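Local coordinates for protein PrimPol AEP domain (PP-N190) (Cyanophage S-2L, PDB 6ZP9) that probably primes and extends DNA chains as the archaeo-eukaryotic primase domain of a phage primase-polymerase that serves 2-aminoadenine-containing DNA, at residues 102-107 with 123-128. Numbering follows the deposited sequence.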
loop_
_atom_site.group_PDB
_atom_site.type_symbol
_atom_site.label_atom_id
_atom_site.label_comp_id
_atom_site.label_asym_id
_atom_site.label_seq_id
_atom_site.Cartn_x
_atom_site.Cartn_y
_atom_site.Cartn_z
ATOM N N GLY A 102 -5.329 -12.056 10.580
ATOM C CA GLY A 102 -4.741 -12.110 11.902
ATOM C C GLY A 102 -3.350 -12.715 11.997
ATOM O O GLY A 102 -2.757 -12.720 13.082
ATOM N N ALA A 103 -2.805 -13.207 10.882
ATOM C CA ALA A 103 -1.577 -14.002 10.933
ATOM C C ALA A 103 -0.338 -13.212 11.353
ATOM O O ALA A 103 0.696 -13.832 11.646
ATOM C CB ALA A 103 -1.320 -14.663 9.574
ATOM N N TRP A 104 -0.396 -11.876 11.367
ATOM C CA TRP A 104 0.749 -11.097 11.840
ATOM C C TRP A 104 1.062 -11.418 13.297
ATOM O O TRP A 104 2.218 -11.320 13.724
ATOM C CB TRP A 104 0.475 -9.596 11.677
ATOM C CG TRP A 104 -0.829 -9.213 12.308
ATOM C CD1 TRP A 104 -2.063 -9.159 11.697
ATOM C CD2 TRP A 104 -1.050 -8.889 13.682
ATOM N NE1 TRP A 104 -3.027 -8.808 12.611
ATOM C CE2 TRP A 104 -2.435 -8.641 13.838
ATOM C CE3 TRP A 104 -0.211 -8.770 14.797
ATOM C CZ2 TRP A 104 -3.000 -8.290 15.070
ATOM C CZ3 TRP A 104 -0.771 -8.432 16.014
ATOM C CH2 TRP A 104 -2.156 -8.189 16.142
ATOM N N GLU A 105 0.045 -11.809 14.068
ATOM C CA GLU A 105 0.227 -12.022 15.499
ATOM C C GLU A 105 1.096 -13.243 15.774
ATOM O O GLU A 105 1.986 -13.194 16.631
ATOM C CB GLU A 105 -1.136 -12.154 16.183
ATOM C CG GLU A 105 -1.057 -12.088 17.694
ATOM C CD GLU A 105 -2.250 -11.398 18.316
ATOM O OE1 GLU A 105 -3.393 -11.681 17.882
ATOM O OE2 GLU A 105 -2.044 -10.562 19.228
ATOM N N ALA A 106 0.860 -14.341 15.051
ATOM C CA ALA A 106 1.673 -15.543 15.213
ATOM C C ALA A 106 3.105 -15.351 14.720
ATOM O O ALA A 106 3.993 -16.100 15.138
ATOM C CB ALA A 106 1.021 -16.718 14.484
ATOM N N CYS A 107 3.348 -14.373 13.846
ATOM C CA CYS A 107 4.693 -14.016 13.406
ATOM C C CYS A 107 5.492 -13.257 14.451
ATOM O O CYS A 107 6.699 -13.070 14.260
ATOM C CB CYS A 107 4.632 -13.131 12.160
ATOM S SG CYS A 107 3.944 -13.921 10.763
ATOM N N ILE A 123 -4.661 -9.691 1.746
ATOM C CA ILE A 123 -4.814 -8.568 2.662
ATOM C C ILE A 123 -3.518 -7.772 2.653
ATOM O O ILE A 123 -2.418 -8.348 2.582
ATOM C CB ILE A 123 -5.144 -9.078 4.079
ATOM C CG1 ILE A 123 -6.431 -9.919 4.082
ATOM C CG2 ILE A 123 -5.170 -7.922 5.106
ATOM C CD1 ILE A 123 -7.702 -9.168 3.678
ATOM N N HIS A 124 -3.624 -6.448 2.722
ATOM C CA HIS A 124 -2.461 -5.580 2.851
ATOM C C HIS A 124 -2.357 -5.071 4.286
ATOM O O HIS A 124 -3.355 -4.631 4.867
ATOM C CB HIS A 124 -2.551 -4.410 1.871
ATOM C CG HIS A 124 -2.371 -4.816 0.438
ATOM N ND1 HIS A 124 -2.328 -3.908 -0.598
ATOM C CD2 HIS A 124 -2.224 -6.037 -0.126
ATOM C CE1 HIS A 124 -2.153 -4.551 -1.739
ATOM N NE2 HIS A 124 -2.087 -5.845 -1.480
ATOM N N HIS A 125 -1.156 -5.150 4.856
ATOM C CA HIS A 125 -0.894 -4.740 6.230
ATOM C C HIS A 125 0.047 -3.547 6.227
ATOM O O HIS A 125 1.064 -3.566 5.532
ATOM C CB HIS A 125 -0.266 -5.882 7.036
ATOM C CG HIS A 125 -0.927 -7.202 6.816
ATOM N ND1 HIS A 125 -1.933 -7.674 7.633
ATOM C CD2 HIS A 125 -0.734 -8.150 5.870
ATOM C CE1 HIS A 125 -2.332 -8.855 7.195
ATOM N NE2 HIS A 125 -1.621 -9.167 6.127
ATOM N N TYR A 126 -0.279 -2.523 7.008
ATOM C CA TYR A 126 0.535 -1.319 7.109
ATOM C C TYR A 126 0.909 -1.007 8.556
ATOM O O TYR A 126 0.071 -1.088 9.459
ATOM C CB TYR A 126 -0.196 -0.115 6.553
ATOM C CG TYR A 126 -0.394 -0.065 5.060
ATOM C CD1 TYR A 126 -1.450 -0.740 4.457
ATOM C CD2 TYR A 126 0.434 0.713 4.266
ATOM C CE1 TYR A 126 -1.664 -0.651 3.103
ATOM C CE2 TYR A 126 0.236 0.802 2.913
ATOM C CZ TYR A 126 -0.815 0.127 2.336
ATOM O OH TYR A 126 -1.021 0.230 0.981
ATOM N N TRP A 127 2.156 -0.598 8.762
ATOM C CA TRP A 127 2.624 -0.084 10.044
ATOM C C TRP A 127 3.155 1.326 9.792
ATOM O O TRP A 127 4.168 1.499 9.101
ATOM C CB TRP A 127 3.700 -0.991 10.648
ATOM C CG TRP A 127 3.229 -2.368 11.068
ATOM C CD1 TRP A 127 2.919 -2.785 12.340
ATOM C CD2 TRP A 127 3.055 -3.511 10.223
ATOM N NE1 TRP A 127 2.550 -4.112 12.328
ATOM C CE2 TRP A 127 2.630 -4.583 11.046
ATOM C CE3 TRP A 127 3.209 -3.734 8.850
ATOM C CZ2 TRP A 127 2.351 -5.853 10.537
ATOM C CZ3 TRP A 127 2.930 -5.007 8.346
ATOM C CH2 TRP A 127 2.509 -6.047 9.192
ATOM N N VAL A 128 2.466 2.335 10.336
ATOM C CA VAL A 128 2.757 3.736 10.041
ATOM C C VAL A 128 3.629 4.315 11.145
ATOM O O VAL A 128 3.372 4.088 12.333
ATOM C CB VAL A 128 1.454 4.543 9.894
ATOM C CG1 VAL A 128 1.772 5.995 9.565
ATOM C CG2 VAL A 128 0.579 3.915 8.817
#
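Trp104, from the loop after helix 97-102, packs its side chain on His125 and Trp127, two positions apart on strand 123-129, with side chains on the same side. The contact is small and buried, and mainly apolar. CB of Trp104 meets the rim of the Trp127 indole, close to its plane, 4.3 Å from CZ2. At the indole, CD1 of Trp104 approaches ND1 of His125 at 4.3 Å. Here the two rings meet obliquely. With chi1 of Trp104 at 52°, the indole swings back past its own backbone. The carbonyl O of Gly102, 3.8 Å above the ring plane, and CB of Glu105 thus lie against one face, both displaced toward the rim. Pro112 and Arg111 also touch Trp104.

The backbone of the loop is folded on itself. Gly102 to Glu105 form a type I beta turn, closed by Glu105 N to Gly102 O at 3.1 Å.

ND1 of His125 and NE1 of Trp127 are each hydrogen-bonded outside the two segments. ND1 of His125 pairs with Gln115 NE2 on the adjoining strand 114-117, which fits an acceptor role for ND1. NE1 of Trp127 bonds to the carbonyl of Pro110.

This is buried packing of a connecting loop on one side of an antiparallel four-stranded sheet in the AEP (archaeo-eukaryotic primase) domain, where 123-129 is an inner strand.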